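Local structure of polysaccharide deacetylase (Bacillus anthracis, 2J13) at residues G45-G50 with G170-F175; T70-D75 with I213-A218; K80-T85 with Y233-L238; S114-D119 with R129-S134. The protein probably deacetylates polysaccharide of the bacterial cell wall, as a zinc-binding family 4 carbohydrate esterase that would hydrolyse the acetamido groups of peptidoglycan sugars. All coordinates share one frame; numbering follows the deposited sequence.

Interaction 1. Residues G45-G50 with G170-F175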
loop_
_atom_site.group_PDB
_atom_site.type_symbol
_atom_site.label_atom_id
_atom_site.label_comp_id
_atom_site.label_asym_id
_atom_site.label_seq_id
_atom_site.Cartn_x
_atom_site.Cartn_y
_atom_site.Cartn_z
ATOM N N GLY A 45 3.904 -14.177 -4.005
ATOM C CA GLY A 45 3.380 -13.019 -4.700
ATOM C C GLY A 45 3.561 -11.730 -3.927
ATOM O O GLY A 45 2.727 -10.813 -4.023
ATOM N N GLY A 46 4.625 -11.652 -3.131
ATOM C CA GLY A 46 4.828 -10.476 -2.260
ATOM C C GLY A 46 6.069 -9.713 -2.673
ATOM O O GLY A 46 6.987 -10.252 -3.335
ATOM N N PHE A 47 6.077 -8.430 -2.354
ATOM C CA PHE A 47 7.294 -7.625 -2.514
ATOM C C PHE A 47 7.313 -6.510 -1.503
ATOM O O PHE A 47 6.274 -6.135 -0.954
ATOM C CB PHE A 47 7.482 -7.142 -3.958
ATOM C CG PHE A 47 6.356 -6.337 -4.519
ATOM C CD1 PHE A 47 6.275 -4.974 -4.298
ATOM C CD2 PHE A 47 5.401 -6.926 -5.336
ATOM C CE1 PHE A 47 5.241 -4.236 -4.847
ATOM C CE2 PHE A 47 4.363 -6.177 -5.875
ATOM C CZ PHE A 47 4.281 -4.836 -5.636
ATOM N N TYR A 48 8.512 -5.997 -1.230
ATOM C CA TYR A 48 8.697 -4.880 -0.321
ATOM C C TYR A 48 9.665 -3.837 -0.874
ATOM O O TYR A 48 9.794 -2.772 -0.274
ATOM C CB TYR A 48 9.126 -5.321 1.072
ATOM C CG TYR A 48 10.588 -5.719 1.185
ATOM C CD1 TYR A 48 11.015 -6.941 0.697
ATOM C CD2 TYR A 48 11.510 -4.879 1.763
ATOM C CE1 TYR A 48 12.360 -7.349 0.808
ATOM C CE2 TYR A 48 12.863 -5.268 1.870
ATOM C CZ TYR A 48 13.261 -6.482 1.390
ATOM O OH TYR A 48 14.598 -6.858 1.511
ATOM N N LEU A 49 10.267 -4.135 -2.020
ATOM C CA LEU A 49 11.239 -3.273 -2.699
ATOM C C LEU A 49 11.050 -3.419 -4.191
ATOM O O LEU A 49 10.573 -4.475 -4.677
ATOM C CB LEU A 49 12.667 -3.730 -2.419
ATOM C CG LEU A 49 13.443 -3.372 -1.186
ATOM C CD1 LEU A 49 14.733 -4.187 -1.263
ATOM C CD2 LEU A 49 13.706 -1.880 -1.112
ATOM N N GLY A 50 11.428 -2.386 -4.929
ATOM C CA GLY A 50 11.528 -2.465 -6.379
ATOM C C GLY A 50 12.967 -2.786 -6.773
ATOM O O GLY A 50 13.749 -3.256 -5.970
ATOM N N GLY A 170 -5.687 -13.378 -6.616
ATOM C CA GLY A 170 -5.244 -12.560 -7.721
ATOM C C GLY A 170 -4.580 -11.261 -7.307
ATOM O O GLY A 170 -4.435 -10.350 -8.139
ATOM N N TYR A 171 -4.149 -11.178 -6.051
ATOM C CA TYR A 171 -3.487 -9.971 -5.530
ATOM C C TYR A 171 -2.013 -10.151 -5.253
ATOM O O TYR A 171 -1.583 -11.229 -4.856
ATOM C CB TYR A 171 -4.145 -9.560 -4.215
ATOM C CG TYR A 171 -5.634 -9.346 -4.322
ATOM C CD1 TYR A 171 -6.141 -8.178 -4.877
ATOM C CD2 TYR A 171 -6.517 -10.281 -3.795
ATOM C CE1 TYR A 171 -7.524 -7.960 -4.966
ATOM C CE2 TYR A 171 -7.896 -10.082 -3.863
ATOM C CZ TYR A 171 -8.393 -8.917 -4.438
ATOM O OH TYR A 171 -9.756 -8.730 -4.522
ATOM N N TYR A 172 -1.255 -9.070 -5.451
ATOM C CA TYR A 172 0.075 -8.943 -4.836
ATOM C C TYR A 172 -0.046 -8.556 -3.362
ATOM O O TYR A 172 -0.873 -7.719 -2.957
ATOM C CB TYR A 172 0.918 -7.881 -5.510
ATOM C CG TYR A 172 1.239 -8.117 -6.965
ATOM C CD1 TYR A 172 2.314 -8.903 -7.332
ATOM C CD2 TYR A 172 0.487 -7.521 -7.960
ATOM C CE1 TYR A 172 2.631 -9.077 -8.681
ATOM C CE2 TYR A 172 0.788 -7.692 -9.305
ATOM C CZ TYR A 172 1.842 -8.474 -9.654
ATOM O OH TYR A 172 2.128 -8.634 -10.993
ATOM N N ASN A 173 0.872 -9.092 -2.576
ATOM C CA ASN A 173 1.023 -8.738 -1.188
ATOM C C ASN A 173 2.126 -7.657 -1.141
ATOM O O ASN A 173 3.305 -7.966 -1.363
ATOM C CB ASN A 173 1.532 -9.950 -0.428
ATOM C CG ASN A 173 0.477 -11.070 -0.290
ATOM O OD1 ASN A 173 -0.460 -10.939 0.501
ATOM N ND2 ASN A 173 0.651 -12.176 -1.043
ATOM N N VAL A 174 1.746 -6.440 -0.795
ATOM C CA VAL A 174 2.647 -5.290 -0.899
ATOM C C VAL A 174 2.988 -4.785 0.488
ATOM O O VAL A 174 2.132 -4.250 1.199
ATOM C CB VAL A 174 2.038 -4.160 -1.722
ATOM C CG1 VAL A 174 3.068 -3.039 -1.869
ATOM C CG2 VAL A 174 1.566 -4.652 -3.087
ATOM N N PHE A 175 4.257 -4.969 0.880
ATOM C CA PHE A 175 4.746 -4.485 2.158
ATOM C C PHE A 175 5.477 -3.169 1.945
ATOM O O PHE A 175 5.053 -2.418 1.091
ATOM C CB PHE A 175 5.565 -5.589 2.830
ATOM C CG PHE A 175 4.719 -6.748 3.243
ATOM C CD1 PHE A 175 4.026 -6.718 4.429
ATOM C CD2 PHE A 175 4.581 -7.821 2.426
ATOM C CE1 PHE A 175 3.216 -7.785 4.802
ATOM C CE2 PHE A 175 3.783 -8.905 2.805
ATOM C CZ PHE A 175 3.113 -8.861 3.983
#
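The ring of F47 turns its edge toward the face of Y172 in an offset edge-to-face pair, with the planes at 63° and F47 CE2 3.7 Å from Y172 CD1. The hydrogen-bearing rim of the phenylalanine thus faces the pi cloud of the tyrosine away from its centre. The first torsion of F47 (chi1 57°) sets CG between the backbone N and the carbonyl carbon, which folds the ring back over the neighbouring strand. The F47 ring also reaches V174, whose side chain runs alongside and points the same way; F47 CZ lies 3.7 Å from V174 CG2. A broad, flat phenylalanine suits this place because it can touch both neighbours at once, and L241, V242 and L238 of helix 238-243 pack on F47, Y172 and V174 respectively.

Farther along, the pair ends where Y48 CB meets F175 CB at 4.0 Å, and W20 stacks on the F175 ring. N173 points to the face that bears neither F47 nor V174, and its ND2 is held by L163 O.

Three backbone bonds fix the register. N173 N donates to G45 O at 2.9 Å, F47 N to N173 O at 3.0 Å, and F175 N to F47 O at 3.0 Å. G45 has a positive phi, which a glycine adopts easily, and the bare G46 lets its CA lie just 3.1 Å from N173 O in a CA-H...O contact. Alternating bonds of this kind define parallel strand pairing, here between strand 46-47, at the border of a small three-stranded parallel sheet, and its central strand 172-174.

Interaction 2. Residues T70-D75 with I213-A218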
loop_
_atom_site.group_PDB
_atom_site.type_symbol
_atom_site.label_atom_id
_atom_site.label_comp_id
_atom_site.label_asym_id
_atom_site.label_seq_id
_atom_site.Cartn_x
_atom_site.Cartn_y
_atom_site.Cartn_z
ATOM N N THR A 70 -5.638 14.271 4.403
ATOM C CA THR A 70 -5.440 13.575 3.145
ATOM C C THR A 70 -5.639 14.504 1.941
ATOM O O THR A 70 -4.969 14.349 0.949
ATOM C CB THR A 70 -6.298 12.325 3.068
ATOM O OG1 THR A 70 -5.978 11.494 4.214
ATOM C CG2 THR A 70 -6.047 11.574 1.761
ATOM N N GLY A 71 -6.562 15.458 2.021
ATOM C CA GLY A 71 -6.765 16.395 0.912
ATOM C C GLY A 71 -5.531 17.253 0.679
ATOM O O GLY A 71 -5.192 17.564 -0.462
ATOM N N LYS A 72 -4.860 17.625 1.757
ATOM C CA LYS A 72 -3.609 18.405 1.675
ATOM C C LYS A 72 -2.465 17.571 1.091
ATOM O O LYS A 72 -1.680 18.088 0.301
ATOM C CB LYS A 72 -3.240 18.973 3.051
ATOM C CG LYS A 72 -4.154 20.119 3.503
ATOM C CD LYS A 72 -4.073 20.327 5.012
ATOM C CE LYS A 72 -4.214 21.797 5.429
ATOM N NZ LYS A 72 -3.845 22.034 6.862
ATOM N N ILE A 73 -2.378 16.283 1.461
ATOM C CA ILE A 73 -1.439 15.344 0.820
ATOM C C ILE A 73 -1.712 15.277 -0.674
ATOM O O ILE A 73 -0.795 15.354 -1.500
ATOM C CB ILE A 73 -1.553 13.898 1.449
ATOM C CG1 ILE A 73 -1.003 13.895 2.858
ATOM C CG2 ILE A 73 -0.850 12.866 0.610
ATOM C CD1 ILE A 73 0.438 14.119 2.974
ATOM N N LEU A 74 -2.976 15.112 -1.038
ATOM C CA LEU A 74 -3.331 14.977 -2.434
ATOM C C LEU A 74 -2.966 16.265 -3.186
ATOM O O LEU A 74 -2.508 16.204 -4.303
ATOM C CB LEU A 74 -4.819 14.664 -2.593
ATOM C CG LEU A 74 -5.168 13.183 -2.276
ATOM C CD1 LEU A 74 -6.650 13.008 -2.042
ATOM C CD2 LEU A 74 -4.677 12.290 -3.412
ATOM N N ASP A 75 -3.153 17.403 -2.538
ATOM C CA ASP A 75 -2.779 18.694 -3.180
ATOM C C ASP A 75 -1.264 18.723 -3.503
ATOM O O ASP A 75 -0.846 19.173 -4.578
ATOM C CB ASP A 75 -3.136 19.864 -2.273
ATOM C CG ASP A 75 -4.638 20.110 -2.145
ATOM O OD1 ASP A 75 -5.423 19.643 -2.990
ATOM O OD2 ASP A 75 -5.033 20.820 -1.183
ATOM N N ILE A 213 -1.146 12.546 9.132
ATOM C CA ILE A 213 -1.676 12.529 10.498
ATOM C C ILE A 213 -1.769 13.928 11.084
ATOM O O ILE A 213 -2.680 14.215 11.868
ATOM C CB ILE A 213 -0.835 11.612 11.406
ATOM C CG1 ILE A 213 -1.188 10.151 11.115
ATOM C CG2 ILE A 213 -1.057 11.965 12.909
ATOM C CD1 ILE A 213 -0.116 9.147 11.510
ATOM N N SER A 214 -0.856 14.811 10.710
ATOM C CA SER A 214 -0.871 16.154 11.276
ATOM C C SER A 214 -0.766 17.239 10.240
ATOM O O SER A 214 -0.491 16.978 9.078
ATOM C CB SER A 214 0.259 16.311 12.282
ATOM O OG SER A 214 1.515 16.235 11.647
ATOM N N LYS A 215 -0.975 18.469 10.704
ATOM C CA LYS A 215 -0.960 19.654 9.853
ATOM C C LYS A 215 0.370 19.849 9.132
ATOM O O LYS A 215 0.376 20.379 8.035
ATOM C CB LYS A 215 -1.364 20.914 10.669
ATOM C CG LYS A 215 -0.495 22.169 10.489
ATOM C CD LYS A 215 -0.886 23.006 9.252
ATOM C CE LYS A 215 0.033 24.226 9.071
ATOM N NZ LYS A 215 -0.613 25.292 8.230
ATOM N N ASP A 216 1.476 19.391 9.728
ATOM C CA ASP A 216 2.825 19.567 9.150
ATOM C C ASP A 216 3.257 18.467 8.168
ATOM O O ASP A 216 4.292 18.588 7.518
ATOM C CB ASP A 216 3.877 19.605 10.256
ATOM C CG ASP A 216 3.917 20.932 11.008
ATOM O OD1 ASP A 216 3.362 21.947 10.521
ATOM O OD2 ASP A 216 4.532 20.960 12.098
ATOM N N ASN A 217 2.512 17.371 8.096
ATOM C CA ASN A 217 2.899 16.257 7.227
ATOM C C ASN A 217 2.923 16.614 5.759
ATOM O O ASN A 217 3.749 16.102 5.022
ATOM C CB ASN A 217 1.934 15.066 7.404
ATOM C CG ASN A 217 2.182 14.281 8.681
ATOM O OD1 ASN A 217 1.467 13.329 8.958
ATOM N ND2 ASN A 217 3.201 14.670 9.467
ATOM N N ALA A 218 1.990 17.450 5.336
ATOM C CA ALA A 218 1.913 17.870 3.933
ATOM C C ALA A 218 3.181 18.637 3.532
ATOM O O ALA A 218 3.721 18.428 2.433
ATOM C CB ALA A 218 0.652 18.702 3.696
#
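With CG1 of I73 set beside the backbone N (chi1 -70°) and the next torsion bent as well (chi2 -67°), the CD1 methyl swings out toward A218 and comes 4.1 Å from A218 CA. The helix backbone points CB of K72 toward A218, and K72 CB lies 4.0 Å from A218 CB. Alanine fits here because its single methyl lets the start of one helix come close to the flank of the other, the alpha carbons of I73 and A218 being 5.2 Å apart.

Outward from this small apolar patch the two lysines lie across one another at the surface. K72 NZ sits 3.9 Å from K215 CD, so the ammonium comes near a single methylene of its neighbour. The two amino groups, K72 NZ and K215 NZ, are 4.8 Å apart and would be expected to repel mildly, an effect that solvent at this exposed place should screen.

N217 shapes the chain next to A218. Its OD1 accepts a bond from I213 N at 2.7 Å and a weak one from S214 N, tying the side chain back over the type I turn S214-N217.

Inward, I73 also touches F61 of strand 56-63. Strands 56-63 and 207-210 are parallel neighbours, and what follows them meets here: helix 70-80 against the turn leading into helix 217-230 and its first residues, adjacent outer elements of a beta/alpha barrel, consistent with the NodB homology domain.

Interaction 3. Residues K80-T85 with Y233-L238. With ZN (zinc ion), chain D.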
loop_
_atom_site.group_PDB
_atom_site.type_symbol
_atom_site.label_atom_id
_atom_site.label_comp_id
_atom_site.label_asym_id
_atom_site.label_seq_id
_atom_site.Cartn_x
_atom_site.Cartn_y
_atom_site.Cartn_z
ATOM N N LYS A 80 3.295 18.402 -7.365
ATOM C CA LYS A 80 4.583 17.833 -7.639
ATOM C C LYS A 80 4.560 16.756 -8.707
ATOM O O LYS A 80 5.612 16.240 -9.065
ATOM C CB LYS A 80 5.172 17.238 -6.352
ATOM C CG LYS A 80 5.326 18.216 -5.214
ATOM C CD LYS A 80 6.338 19.277 -5.508
ATOM C CE LYS A 80 6.528 20.154 -4.303
ATOM N NZ LYS A 80 7.600 21.147 -4.569
ATOM N N LYS A 81 3.371 16.380 -9.168
ATOM C CA LYS A 81 3.186 15.276 -10.106
ATOM C C LYS A 81 3.864 13.990 -9.654
ATOM O O LYS A 81 4.693 13.400 -10.339
ATOM C CB LYS A 81 3.608 15.696 -11.515
ATOM C CG LYS A 81 2.772 16.848 -12.013
ATOM C CD LYS A 81 1.309 16.436 -12.149
ATOM C CE LYS A 81 0.381 17.591 -12.480
ATOM N NZ LYS A 81 -0.975 17.319 -11.894
ATOM N N VAL A 82 3.491 13.561 -8.459
ATOM C CA VAL A 82 4.039 12.352 -7.864
ATOM C C VAL A 82 2.879 11.370 -7.686
ATOM O O VAL A 82 1.873 11.741 -7.062
ATOM C CB VAL A 82 4.666 12.685 -6.466
ATOM C CG1 VAL A 82 4.932 11.432 -5.674
ATOM C CG2 VAL A 82 5.960 13.481 -6.660
ATOM N N PRO A 83 3.013 10.152 -8.236
ATOM C CA PRO A 83 2.010 9.110 -8.061
ATOM C C PRO A 83 2.160 8.385 -6.727
ATOM O O PRO A 83 3.259 8.234 -6.226
ATOM C CB PRO A 83 2.327 8.150 -9.205
ATOM C CG PRO A 83 3.774 8.234 -9.386
ATOM C CD PRO A 83 4.126 9.683 -9.076
ATOM N N ALA A 84 1.038 7.938 -6.177
ATOM C CA ALA A 84 1.053 7.138 -4.956
ATOM C C ALA A 84 -0.026 6.074 -5.019
ATOM O O ALA A 84 -0.963 6.161 -5.826
ATOM C CB ALA A 84 0.823 8.030 -3.757
ATOM N N THR A 85 0.127 5.041 -4.193
ATOM C CA THR A 85 -0.942 4.088 -3.928
ATOM C C THR A 85 -1.465 4.363 -2.507
ATOM O O THR A 85 -0.670 4.471 -1.564
ATOM C CB THR A 85 -0.529 2.598 -4.069
ATOM O OG1 THR A 85 -0.231 2.302 -5.440
ATOM C CG2 THR A 85 -1.652 1.650 -3.586
ATOM N N TYR A 233 16.480 10.726 -7.608
ATOM C CA TYR A 233 15.382 9.751 -7.495
ATOM C C TYR A 233 14.189 10.106 -8.354
ATOM O O TYR A 233 13.881 11.278 -8.591
ATOM C CB TYR A 233 14.946 9.581 -6.040
ATOM C CG TYR A 233 15.958 8.853 -5.211
ATOM C CD1 TYR A 233 15.920 7.462 -5.101
ATOM C CD2 TYR A 233 16.948 9.526 -4.541
ATOM C CE1 TYR A 233 16.843 6.779 -4.351
ATOM C CE2 TYR A 233 17.881 8.849 -3.770
ATOM C CZ TYR A 233 17.823 7.459 -3.696
ATOM O OH TYR A 233 18.712 6.756 -2.943
ATOM N N HIS A 234 13.489 9.069 -8.796
ATOM C CA HIS A 234 12.268 9.210 -9.581
ATOM C C HIS A 234 11.150 8.514 -8.837
ATOM O O HIS A 234 11.317 7.376 -8.444
ATOM C CB HIS A 234 12.436 8.517 -10.930
ATOM C CG HIS A 234 13.701 8.901 -11.644
ATOM N ND1 HIS A 234 14.529 7.978 -12.250
ATOM C CD2 HIS A 234 14.307 10.102 -11.781
ATOM C CE1 HIS A 234 15.582 8.601 -12.752
ATOM N NE2 HIS A 234 15.472 9.890 -12.483
ATOM N N PHE A 235 10.029 9.197 -8.686
ATOM C CA PHE A 235 8.848 8.636 -8.022
ATOM C C PHE A 235 7.942 7.966 -9.033
ATOM O O PHE A 235 7.443 8.623 -9.972
ATOM C CB PHE A 235 8.079 9.739 -7.311
ATOM C CG PHE A 235 8.755 10.258 -6.093
ATOM C CD1 PHE A 235 9.662 11.317 -6.165
ATOM C CD2 PHE A 235 8.462 9.719 -4.864
ATOM C CE1 PHE A 235 10.260 11.811 -5.039
ATOM C CE2 PHE A 235 9.075 10.210 -3.698
ATOM C CZ PHE A 235 9.980 11.260 -3.796
ATOM N N LYS A 236 7.695 6.682 -8.815
ATOM C CA LYS A 236 6.987 5.834 -9.744
ATOM C C LYS A 236 5.792 5.147 -9.067
ATOM O O LYS A 236 5.619 5.233 -7.846
ATOM C CB LYS A 236 7.957 4.793 -10.305
ATOM C CG LYS A 236 9.220 5.363 -10.971
ATOM C CD LYS A 236 8.890 5.937 -12.326
ATOM C CE LYS A 236 9.945 5.640 -13.345
ATOM N NZ LYS A 236 10.015 4.182 -13.657
ATOM N N SER A 237 4.972 4.485 -9.873
ATOM C CA SER A 237 3.794 3.765 -9.373
ATOM C C SER A 237 4.076 2.292 -9.172
ATOM O O SER A 237 5.051 1.758 -9.686
ATOM C CB SER A 237 2.646 3.877 -10.362
ATOM O OG SER A 237 2.856 2.957 -11.419
ATOM N N LEU A 238 3.191 1.615 -8.445
ATOM C CA LEU A 238 3.335 0.172 -8.233
ATOM C C LEU A 238 3.167 -0.604 -9.549
ATOM O O LEU A 238 3.767 -1.641 -9.708
ATOM C CB LEU A 238 2.376 -0.342 -7.174
ATOM C CG LEU A 238 2.646 0.176 -5.761
ATOM C CD1 LEU A 238 1.674 -0.476 -4.791
ATOM C CD2 LEU A 238 4.096 -0.113 -5.312
HETATM ZN ZN ZN D . 13.771 6.041 -13.041
HETATM O O HOH W 1 5.784 7.268 -5.985
HETATM O O HOH W 2 1.593 3.513 -6.903
HETATM O O HOH W 3 13.384 6.612 -15.351
HETATM O O HOH W 4 15.689 4.887 -13.427
#
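Apolar packing joins V82 and P83 to F235. V82 CG1, opposite the backbone N (chi1 166°), lies 3.9 Å from F235 CB, the valine and phenylalanine side chains crossing at a slant. The proline ring leans on the opposing backbone, P83 CD 3.6 Å from F235 O and P83 CG 3.7 Å from K236 C. Proline lacks an N-H, so it meets F235 O with ring carbons and makes no strand hydrogen bond there. T85 and L238 cross at about a right angle in van der Waals contact, the hydroxyl oxygen and CB of T85 meeting a leucine methyl, with T85 OG1 3.4 Å from L238 CD1.

Polar links run through water, with no direct hydrogen bond. One water bridges the carbonyls P83 O and K236 O. A second accepts from L238 N at 2.9 Å and bonds to T85 OG1, beside the start of helix 238-243, N-capped by S237.

Metal binding occurs at the far end of strand 234-236, where H234 ND1 holds a zinc ion at 2.2 Å. Two waters and D56 complete the ligands, and K236 NZ makes a salt bridge to D56.

Both strands pair with strand 56-63, H234 bonding to K55 and I57 and T85 to L59 and F61. They take successive places along it, joined where one gives way to the other by side chains and waters, as in the distorted beta/alpha barrel of the NodB domain.

Interaction 4. Residues S114-D119 with R129-S134. With ZN (zinc ion), chain B.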
loop_
_atom_site.group_PDB
_atom_site.type_symbol
_atom_site.label_atom_id
_atom_site.label_comp_id
_atom_site.label_asym_id
_atom_site.label_seq_id
_atom_site.Cartn_x
_atom_site.Cartn_y
_atom_site.Cartn_z
ATOM N N SER A 114 -8.307 -4.145 3.245
ATOM C CA SER A 114 -9.387 -4.956 3.877
ATOM C C SER A 114 -10.590 -4.188 4.388
ATOM O O SER A 114 -10.515 -3.003 4.681
ATOM C CB SER A 114 -8.834 -5.803 5.038
ATOM O OG SER A 114 -8.894 -5.086 6.240
ATOM N N TRP A 115 -11.729 -4.870 4.485
ATOM C CA TRP A 115 -12.959 -4.199 4.881
ATOM C C TRP A 115 -12.925 -3.639 6.292
ATOM O O TRP A 115 -13.190 -2.460 6.498
ATOM C CB TRP A 115 -14.170 -5.118 4.697
ATOM C CG TRP A 115 -15.422 -4.319 4.851
ATOM C CD1 TRP A 115 -16.149 -4.136 5.995
ATOM C CD2 TRP A 115 -16.018 -3.485 3.855
ATOM N NE1 TRP A 115 -17.191 -3.253 5.752
ATOM C CE2 TRP A 115 -17.115 -2.834 4.453
ATOM C CE3 TRP A 115 -15.724 -3.228 2.506
ATOM C CZ2 TRP A 115 -17.936 -1.944 3.742
ATOM C CZ3 TRP A 115 -16.531 -2.335 1.807
ATOM C CH2 TRP A 115 -17.619 -1.714 2.430
ATOM N N SER A 116 -12.620 -4.489 7.265
ATOM C CA SER A 116 -12.692 -4.124 8.681
ATOM C C SER A 116 -11.334 -4.108 9.417
ATOM O O SER A 116 -11.288 -3.914 10.661
ATOM C CB SER A 116 -13.688 -5.033 9.402
ATOM O OG SER A 116 -13.216 -6.344 9.410
ATOM N N HIS A 117 -10.240 -4.280 8.670
ATOM C CA HIS A 117 -8.891 -4.187 9.227
ATOM C C HIS A 117 -8.610 -5.175 10.362
ATOM O O HIS A 117 -7.943 -4.828 11.336
ATOM C CB HIS A 117 -8.662 -2.737 9.709
ATOM C CG HIS A 117 -7.224 -2.303 9.798
ATOM N ND1 HIS A 117 -6.562 -2.172 11.003
ATOM C CD2 HIS A 117 -6.361 -1.869 8.852
ATOM C CE1 HIS A 117 -5.331 -1.725 10.784
ATOM N NE2 HIS A 117 -5.190 -1.511 9.483
ATOM N N PRO A 118 -9.010 -6.447 10.199
ATOM C CA PRO A 118 -8.574 -7.484 11.142
ATOM C C PRO A 118 -7.187 -7.946 10.822
ATOM O O PRO A 118 -6.705 -7.800 9.696
ATOM C CB PRO A 118 -9.536 -8.618 10.843
ATOM C CG PRO A 118 -9.696 -8.528 9.349
ATOM C CD PRO A 118 -9.827 -7.035 9.127
ATOM N N ASP A 119 -6.531 -8.532 11.805
ATOM C CA ASP A 119 -5.330 -9.309 11.519
ATOM C C ASP A 119 -5.722 -10.528 10.683
ATOM O O ASP A 119 -6.589 -11.344 11.102
ATOM C CB ASP A 119 -4.648 -9.727 12.838
ATOM C CG ASP A 119 -3.737 -8.617 13.432
ATOM O OD1 ASP A 119 -3.568 -7.516 12.816
ATOM O OD2 ASP A 119 -3.159 -8.869 14.543
ATOM N N ARG A 129 -11.605 -13.993 2.480
ATOM C CA ARG A 129 -12.027 -13.767 1.097
ATOM C C ARG A 129 -13.037 -12.639 1.076
ATOM O O ARG A 129 -12.957 -11.768 0.199
ATOM C CB ARG A 129 -12.631 -15.054 0.481
ATOM C CG ARG A 129 -11.556 -16.057 0.121
ATOM C CD ARG A 129 -11.989 -17.138 -0.837
ATOM N NE ARG A 129 -11.073 -18.280 -0.720
ATOM C CZ ARG A 129 -11.247 -19.296 0.125
ATOM N NH1 ARG A 129 -12.294 -19.333 0.938
ATOM N NH2 ARG A 129 -10.347 -20.270 0.161
ATOM N N GLU A 130 -13.934 -12.592 2.048
ATOM C CA GLU A 130 -14.958 -11.494 2.092
ATOM C C GLU A 130 -14.295 -10.161 2.393
ATOM O O GLU A 130 -14.631 -9.138 1.788
ATOM C CB GLU A 130 -16.015 -11.780 3.144
ATOM C CG GLU A 130 -16.832 -12.976 2.745
ATOM C CD GLU A 130 -17.737 -13.556 3.821
ATOM O OE1 GLU A 130 -17.615 -13.203 5.016
ATOM O OE2 GLU A 130 -18.601 -14.387 3.435
ATOM N N GLU A 131 -13.325 -10.181 3.309
ATOM C CA GLU A 131 -12.606 -8.960 3.693
ATOM C C GLU A 131 -11.896 -8.317 2.504
ATOM O O GLU A 131 -11.868 -7.070 2.429
ATOM C CB GLU A 131 -11.584 -9.269 4.804
ATOM C CG GLU A 131 -12.223 -9.475 6.188
ATOM C CD GLU A 131 -12.599 -8.181 6.845
ATOM O OE1 GLU A 131 -11.905 -7.166 6.607
ATOM O OE2 GLU A 131 -13.582 -8.145 7.599
ATOM N N LEU A 132 -11.333 -9.129 1.595
ATOM C CA LEU A 132 -10.656 -8.607 0.384
ATOM C C LEU A 132 -11.656 -8.285 -0.722
ATOM O O LEU A 132 -11.623 -7.205 -1.295
ATOM C CB LEU A 132 -9.625 -9.593 -0.138
ATOM C CG LEU A 132 -8.453 -9.811 0.824
ATOM C CD1 LEU A 132 -7.589 -10.898 0.233
ATOM C CD2 LEU A 132 -7.679 -8.527 1.081
ATOM N N THR A 133 -12.559 -9.218 -1.006
ATOM C CA THR A 133 -13.476 -9.055 -2.135
ATOM C C THR A 133 -14.401 -7.872 -1.935
ATOM O O THR A 133 -14.683 -7.144 -2.913
ATOM C CB THR A 133 -14.300 -10.333 -2.369
ATOM O OG1 THR A 133 -13.398 -11.437 -2.609
ATOM C CG2 THR A 133 -15.218 -10.140 -3.587
ATOM N N SER A 134 -14.868 -7.642 -0.724
ATOM C CA SER A 134 -15.760 -6.517 -0.456
ATOM C C SER A 134 -15.119 -5.165 -0.784
ATOM O O SER A 134 -15.765 -4.295 -1.388
ATOM C CB SER A 134 -16.302 -6.542 0.962
ATOM O OG SER A 134 -15.300 -6.477 1.918
HETATM ZN ZN ZN B . -3.687 -0.433 8.556
#
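The loop at W115 passes close over the helix at E131, their CA atoms 4.9 Å apart, and a weak bond from W115 N to E131 O spans them. E131 carries the contact. A bend in its chain (chi2 -78°) brings the carboxylate under the loop, where S116 takes both oxygens. S116 N donates to the syn lone pair of E131 OE1 at 2.8 Å, almost straight at 176°, while S116 OG gives its proton to E131 OE2 at 2.6 Å, on the syn side but 28° out of the carboxylate plane. A glutamate suits the spot: it is buried, long enough to reach, and can accept both bonds, and K127 adds a salt bridge to OE2. P118 approaches from the opposite direction, its CD 3.3 Å from E131 OE1.

On the other flank W115 meets S134 obliquely, W115 CE3 3.3 Å from S134 OG; that hydroxyl spends its proton on E130 O. Serine is small enough for the indole to pack against it.

Between S116 and P118, both touching E131, stands H117, whose NE2 binds zinc at 2.1 Å together with H113. The run H113-S114-W115-S116-H117 matches the His-Ser/Thr-x-x-His metal-binding motif of family 4 carbohydrate esterases.

Three of the four contacts cross along the chain: interactions 1, 2 and 3 each join an early segment to a late one and alternate with one another, while interaction 4, a local contact, is nested inside all three. Interactions 2 and 3 share two consecutive pieces of chain, helix 70-80 running on to strand 84-88 and helix 217-230 to strand 234-236, and their centres are 16 Å apart. Interaction 1 touches interaction 3 through V174 and L238, and interaction 4 through Y171 and L132. Interactions 3 and 4, with centres 27 Å apart on opposite sides of the chain's centre, hold different zinc ions, so H234 and H117 serve separate sites of one NodB-type domain.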